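Local coordinates for alternansucrase (Leuconostoc mesenteroides, PDB 6HVG), which is a large bacterial enzyme of glycoside hydrolase family 70, with a TIM-barrel catalytic domain and choline-binding-type repeats toward both ends of its chain, at residues V824-M829 against V1044-F1049; A943-N948 against L1004-P1009. All blocks are in the same frame, centred on the assembly; numbering follows the deposited sequence.

In the fold
Both contacts are buried strand pairings within the glycoside hydrolase family 70 region, and contact 2 is nested in the chain between the two segments of contact 1. Contact 1 joins neighbouring parallel strands of the barrel, and its chemistry is mixed: tyrosines, a glutamate and backbone amides meet where one strand bends into a helical turn. Contact 2 belongs to an antiparallel beta domain interposed in the chain between these two barrel strands; apart from one serine, its side chains are aliphatic or aromatic, as suits a sheet packed on both faces. The centres of contact 1 and contact 2 are about 23 Å apart. Helix 844-857 bridges the gap, receiving Met829 and Val1044 from contact 1 and Leu944, Val945 and Val1008 from contact 2.

Contact 1 (V824-M829 against V1044-F1049); sequences VYYGDM and VIYEGF
Glu1047 N donates to Val824 O at 2.8 Å, and Glu1047 O receives Tyr826 N, also at 2.8 Å. With the bond from Val824 N to Ile1045 O, these form a parallel ladder that persists into the helical turn after Tyr825. The side chain of Glu1047 is extended, its CG anti to the backbone N (chi1 -175°), which carries OE1 to 3.2 Å from Tyr825 CD1. The carboxylate and ring planes lie 59° apart, while OE2 bonds to His752. Tyr825 suits its place in having a broad ring with a polar end: Gly827, with no side chain of its own, sets its backbone N over the centre of one face, and OH reaches Glu832. Beside Val824, on the other side of the sheet, Tyr1046 runs along the strands until its OH meets the edge of the Tyr826 ring, 3.4 Å from Tyr826 CD1; the Tyr1046 ring also stacks on Phe1074. Val824, compact and beta-branched, fits against this ring, with Val824 CB 4.1 Å from Tyr1046 CD1. Strands 821-825 and 1045-1047 are neighbours in an eight-stranded parallel sheet, and the antiparallel domain between them in sequence is consistent with the circularly permuted (beta/alpha)8 barrel of family 70.

Contact 2 (A943-N948 against L1004-P1009); sequences ALVLSN and LGVWVP
Strand 945-947 runs antiparallel to strand 1004-1009, their axes 4.7 Å apart at closest approach with 158° between chain directions, and a classic beta bulge at Leu944 and Val945 shifts the register by one residue. Both bulge residues face Val1006, whose O takes a bond from Leu944 N at 2.8 Å and a weak one from Val945 N at 3.4 Å. Beyond the bulge the regular pattern resumes, with Val1006 N donating to Val945 O in the plane of that carbonyl. At the far end Ser947 doubles the link to Leu1004: its N donates to Leu1004 O, and its OG, turned between backbone N and carbonyl carbon (chi1 63°), accepts Leu1004 N at 3.2 Å. A short hydroxyl side chain suits this, since OG stays close enough to its own backbone to take the neighbouring strand's N-H.

On one face, Ala943 CB sits 3.8 Å from the centroid of the six-membered ring of Trp1007, almost on the ring normal, a CH-pi contact that a small methyl can make closely. Leu946 crosses the same indole, its CD2 4.0 Å from Trp1007 NE1, and also settles 3.8 Å from Gly1005 CA, where no side chain intervenes. On the face of Val945 and Val1006, Val945 CG1 crosses Leu1004 CD2 at 3.7 Å; at the corner of the chain Leu944 lies alongside Val1006, pointing the same way.

Phe974 and Phe980 meet Trp1007 edge-to-face, whereas Leu944, Val945 and Val1008 pack on helix 844-857. Strand 910-915 continues the sheet beside 1004-1009; strand 952-954 pairs with 943-948 beyond the corner, while Ala943 bonds to Pro962 of strand 962-965.

Contact 1 (V824-M829 against V1044-F1049)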
loop_
_atom_site.group_PDB
_atom_site.type_symbol
_atom_site.label_atom_id
_atom_site.label_comp_id
_atom_site.label_asym_id
_atom_site.label_seq_id
_atom_site.Cartn_x
_atom_site.Cartn_y
_atom_site.Cartn_z
ATOM N N VAL A 824 24.643 5.087 6.914
ATOM C CA VAL A 824 25.010 3.850 6.263
ATOM C C VAL A 824 24.071 2.712 6.672
ATOM O O VAL A 824 23.785 2.505 7.869
ATOM C CB VAL A 824 26.450 3.450 6.623
ATOM C CG1 VAL A 824 26.822 2.151 5.930
ATOM C CG2 VAL A 824 27.423 4.552 6.241
ATOM N N TYR A 825 23.601 1.973 5.674
ATOM C CA TYR A 825 22.592 0.933 5.888
ATOM C C TYR A 825 23.269 -0.412 6.100
ATOM O O TYR A 825 24.013 -0.886 5.249
ATOM C CB TYR A 825 21.620 0.891 4.674
ATOM C CG TYR A 825 20.573 -0.211 4.712
ATOM C CD1 TYR A 825 19.855 -0.480 5.866
ATOM C CD2 TYR A 825 20.305 -1.000 3.591
ATOM C CE1 TYR A 825 18.905 -1.494 5.898
ATOM C CE2 TYR A 825 19.348 -2.002 3.615
ATOM C CZ TYR A 825 18.658 -2.247 4.769
ATOM O OH TYR A 825 17.730 -3.254 4.804
ATOM N N TYR A 826 22.967 -1.031 7.232
ATOM C CA TYR A 826 23.401 -2.395 7.548
ATOM C C TYR A 826 23.381 -3.325 6.354
ATOM O O TYR A 826 24.317 -4.074 6.142
ATOM C CB TYR A 826 22.477 -2.969 8.641
ATOM C CG TYR A 826 22.585 -4.461 8.840
ATOM C CD1 TYR A 826 23.533 -5.011 9.708
ATOM C CD2 TYR A 826 21.756 -5.317 8.169
ATOM C CE1 TYR A 826 23.598 -6.376 9.922
ATOM C CE2 TYR A 826 21.821 -6.680 8.366
ATOM C CZ TYR A 826 22.745 -7.204 9.245
ATOM O OH TYR A 826 22.793 -8.565 9.417
ATOM N N GLY A 827 22.299 -3.275 5.589
ATOM C CA GLY A 827 22.071 -4.185 4.466
ATOM C C GLY A 827 22.897 -3.955 3.223
ATOM O O GLY A 827 22.855 -4.766 2.311
ATOM N N ASP A 828 23.617 -2.846 3.178
ATOM C CA ASP A 828 24.652 -2.624 2.178
ATOM C C ASP A 828 26.009 -3.123 2.669
ATOM O O ASP A 828 26.942 -3.242 1.877
ATOM C CB ASP A 828 24.758 -1.130 1.838
ATOM C CG ASP A 828 23.505 -0.597 1.163
ATOM O OD1 ASP A 828 22.867 -1.394 0.435
ATOM O OD2 ASP A 828 23.169 0.602 1.380
ATOM N N MET A 829 26.119 -3.390 3.970
ATOM C CA MET A 829 27.354 -3.875 4.586
ATOM C C MET A 829 27.305 -5.382 4.864
ATOM O O MET A 829 28.298 -6.084 4.675
ATOM C CB MET A 829 27.612 -3.130 5.894
ATOM C CG MET A 829 27.823 -1.632 5.726
ATOM S SD MET A 829 29.382 -1.269 4.906
ATOM C CE MET A 829 30.516 -1.530 6.270
ATOM N N VAL A 1044 28.806 10.221 11.523
ATOM C CA VAL A 1044 28.241 9.213 10.628
ATOM C C VAL A 1044 27.271 8.358 11.435
ATOM O O VAL A 1044 27.636 7.835 12.502
ATOM C CB VAL A 1044 29.321 8.299 10.051
ATOM C CG1 VAL A 1044 28.684 7.256 9.154
ATOM C CG2 VAL A 1044 30.354 9.104 9.295
ATOM N N ILE A 1045 26.053 8.207 10.929
ATOM C CA ILE A 1045 25.067 7.336 11.564
ATOM C C ILE A 1045 25.088 5.989 10.882
ATOM O O ILE A 1045 25.203 5.916 9.667
ATOM C CB ILE A 1045 23.646 7.901 11.442
ATOM C CG1 ILE A 1045 23.575 9.308 12.026
ATOM C CG2 ILE A 1045 22.659 7.016 12.178
ATOM C CD1 ILE A 1045 22.315 10.041 11.673
ATOM N N TYR A 1046 24.985 4.932 11.658
ATOM C CA TYR A 1046 24.884 3.605 11.104
ATOM C C TYR A 1046 23.519 3.086 11.458
ATOM O O TYR A 1046 23.187 2.949 12.640
ATOM C CB TYR A 1046 25.956 2.708 11.687
ATOM C CG TYR A 1046 25.952 1.279 11.222
ATOM C CD1 TYR A 1046 26.280 0.953 9.921
ATOM C CD2 TYR A 1046 25.657 0.250 12.093
ATOM C CE1 TYR A 1046 26.302 -0.362 9.490
ATOM C CE2 TYR A 1046 25.687 -1.068 11.676
ATOM C CZ TYR A 1046 26.004 -1.368 10.371
ATOM O OH TYR A 1046 26.026 -2.680 9.970
ATOM N N GLU A 1047 22.719 2.834 10.430
ATOM C CA GLU A 1047 21.418 2.228 10.619
ATOM C C GLU A 1047 21.662 0.750 10.621
ATOM O O GLU A 1047 21.849 0.149 9.554
ATOM C CB GLU A 1047 20.549 2.620 9.459
ATOM C CG GLU A 1047 19.120 2.149 9.593
ATOM C CD GLU A 1047 18.363 2.336 8.296
ATOM O OE1 GLU A 1047 19.013 2.311 7.240
ATOM O OE2 GLU A 1047 17.139 2.532 8.332
ATOM N N GLY A 1048 21.681 0.153 11.809
ATOM C CA GLY A 1048 22.273 -1.185 11.990
ATOM C C GLY A 1048 21.293 -2.339 12.195
ATOM O O GLY A 1048 21.369 -3.020 13.193
ATOM N N PHE A 1049 20.351 -2.509 11.284
ATOM C CA PHE A 1049 19.434 -3.598 11.332
ATOM C C PHE A 1049 18.780 -3.639 9.998
ATOM O O PHE A 1049 18.832 -2.690 9.237
ATOM C CB PHE A 1049 18.380 -3.393 12.423
ATOM C CG PHE A 1049 17.402 -2.306 12.126
ATOM C CD1 PHE A 1049 17.726 -0.976 12.350
ATOM C CD2 PHE A 1049 16.130 -2.620 11.635
ATOM C CE1 PHE A 1049 16.828 0.029 12.065
ATOM C CE2 PHE A 1049 15.231 -1.628 11.389
ATOM C CZ PHE A 1049 15.571 -0.297 11.592
#

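Contact 2 (A943-N948 against L1004-P1009)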
loop_
_atom_site.group_PDB
_atom_site.type_symbol
_atom_site.label_atom_id
_atom_site.label_comp_id
_atom_site.label_asym_id
_atom_site.label_seq_id
_atom_site.Cartn_x
_atom_site.Cartn_y
_atom_site.Cartn_z
ATOM N N ALA A 943 45.638 6.323 -5.674
ATOM C CA ALA A 943 44.281 5.804 -5.720
ATOM C C ALA A 943 43.889 5.099 -4.435
ATOM O O ALA A 943 44.676 4.379 -3.866
ATOM C CB ALA A 943 44.134 4.853 -6.910
ATOM N N LEU A 944 42.670 5.358 -3.988
ATOM C CA LEU A 944 42.049 4.608 -2.912
ATOM C C LEU A 944 41.196 3.461 -3.482
ATOM O O LEU A 944 41.150 2.357 -2.928
ATOM C CB LEU A 944 41.159 5.549 -2.097
ATOM C CG LEU A 944 40.521 4.982 -0.829
ATOM C CD1 LEU A 944 41.547 4.910 0.303
ATOM C CD2 LEU A 944 39.345 5.845 -0.418
ATOM N N VAL A 945 40.563 3.732 -4.615
ATOM C CA VAL A 945 39.560 2.869 -5.201
ATOM C C VAL A 945 39.542 3.116 -6.715
ATOM O O VAL A 945 39.420 4.268 -7.149
ATOM C CB VAL A 945 38.191 3.193 -4.552
ATOM C CG1 VAL A 945 37.019 3.031 -5.516
ATOM C CG2 VAL A 945 37.986 2.342 -3.301
ATOM N N LEU A 946 39.689 2.044 -7.509
ATOM C CA LEU A 946 39.596 2.110 -8.989
ATOM C C LEU A 946 38.810 0.944 -9.570
ATOM O O LEU A 946 39.088 -0.213 -9.248
ATOM C CB LEU A 946 40.971 2.089 -9.626
ATOM C CG LEU A 946 41.787 3.369 -9.584
ATOM C CD1 LEU A 946 43.118 3.089 -10.248
ATOM C CD2 LEU A 946 41.096 4.537 -10.277
ATOM N N SER A 947 37.838 1.252 -10.426
ATOM C CA SER A 947 36.999 0.225 -11.040
ATOM C C SER A 947 37.676 -0.441 -12.251
ATOM O O SER A 947 38.545 0.139 -12.874
ATOM C CB SER A 947 35.646 0.819 -11.462
ATOM O OG SER A 947 35.798 1.810 -12.452
ATOM N N ASN A 948 37.252 -1.663 -12.558
ATOM C CA ASN A 948 37.742 -2.400 -13.709
ATOM C C ASN A 948 36.688 -3.433 -14.113
ATOM O O ASN A 948 35.606 -3.467 -13.534
ATOM C CB ASN A 948 39.091 -3.053 -13.394
ATOM C CG ASN A 948 39.016 -4.037 -12.224
ATOM O OD1 ASN A 948 38.255 -5.021 -12.259
ATOM N ND2 ASN A 948 39.817 -3.785 -11.184
ATOM N N LEU A 1004 34.176 4.366 -11.460
ATOM C CA LEU A 1004 34.487 4.918 -10.134
ATOM C C LEU A 1004 35.990 4.989 -9.906
ATOM O O LEU A 1004 36.688 3.965 -9.924
ATOM C CB LEU A 1004 33.866 4.069 -9.029
ATOM C CG LEU A 1004 34.126 4.502 -7.587
ATOM C CD1 LEU A 1004 33.623 5.908 -7.353
ATOM C CD2 LEU A 1004 33.478 3.527 -6.604
ATOM N N GLY A 1005 36.492 6.201 -9.686
ATOM C CA GLY A 1005 37.891 6.413 -9.275
ATOM C C GLY A 1005 37.959 7.381 -8.097
ATOM O O GLY A 1005 37.355 8.456 -8.135
ATOM N N VAL A 1006 38.670 6.994 -7.045
ATOM C CA VAL A 1006 38.882 7.859 -5.909
ATOM C C VAL A 1006 40.373 7.980 -5.634
ATOM O O VAL A 1006 41.087 6.977 -5.595
ATOM C CB VAL A 1006 38.184 7.342 -4.643
ATOM C CG1 VAL A 1006 38.306 8.372 -3.522
ATOM C CG2 VAL A 1006 36.719 7.061 -4.924
ATOM N N TRP A 1007 40.830 9.217 -5.423
ATOM C CA TRP A 1007 42.237 9.505 -5.239
ATOM C C TRP A 1007 42.464 10.319 -3.964
ATOM O O TRP A 1007 41.688 11.232 -3.616
ATOM C CB TRP A 1007 42.766 10.259 -6.448
ATOM C CG TRP A 1007 42.804 9.408 -7.671
ATOM C CD1 TRP A 1007 41.774 9.111 -8.478
ATOM C CD2 TRP A 1007 43.943 8.760 -8.222
ATOM N NE1 TRP A 1007 42.189 8.305 -9.509
ATOM C CE2 TRP A 1007 43.524 8.073 -9.364
ATOM C CE3 TRP A 1007 45.278 8.682 -7.849
ATOM C CZ2 TRP A 1007 44.388 7.319 -10.139
ATOM C CZ3 TRP A 1007 46.144 7.932 -8.627
ATOM C CH2 TRP A 1007 45.697 7.266 -9.757
ATOM N N VAL A 1008 43.541 9.992 -3.268
ATOM C CA VAL A 1008 43.884 10.655 -2.032
ATOM C C VAL A 1008 45.356 11.061 -2.073
ATOM O O VAL A 1008 46.148 10.442 -2.777
ATOM C CB VAL A 1008 43.593 9.745 -0.801
ATOM C CG1 VAL A 1008 42.112 9.380 -0.726
ATOM C CG2 VAL A 1008 44.452 8.477 -0.820
ATOM N N PRO A 1009 45.730 12.088 -1.297
ATOM C CA PRO A 1009 47.127 12.453 -1.252
ATOM C C PRO A 1009 47.982 11.421 -0.537
ATOM O O PRO A 1009 47.576 10.935 0.524
ATOM C CB PRO A 1009 47.145 13.781 -0.466
ATOM C CG PRO A 1009 45.767 14.072 -0.049
ATOM C CD PRO A 1009 44.883 12.949 -0.455
#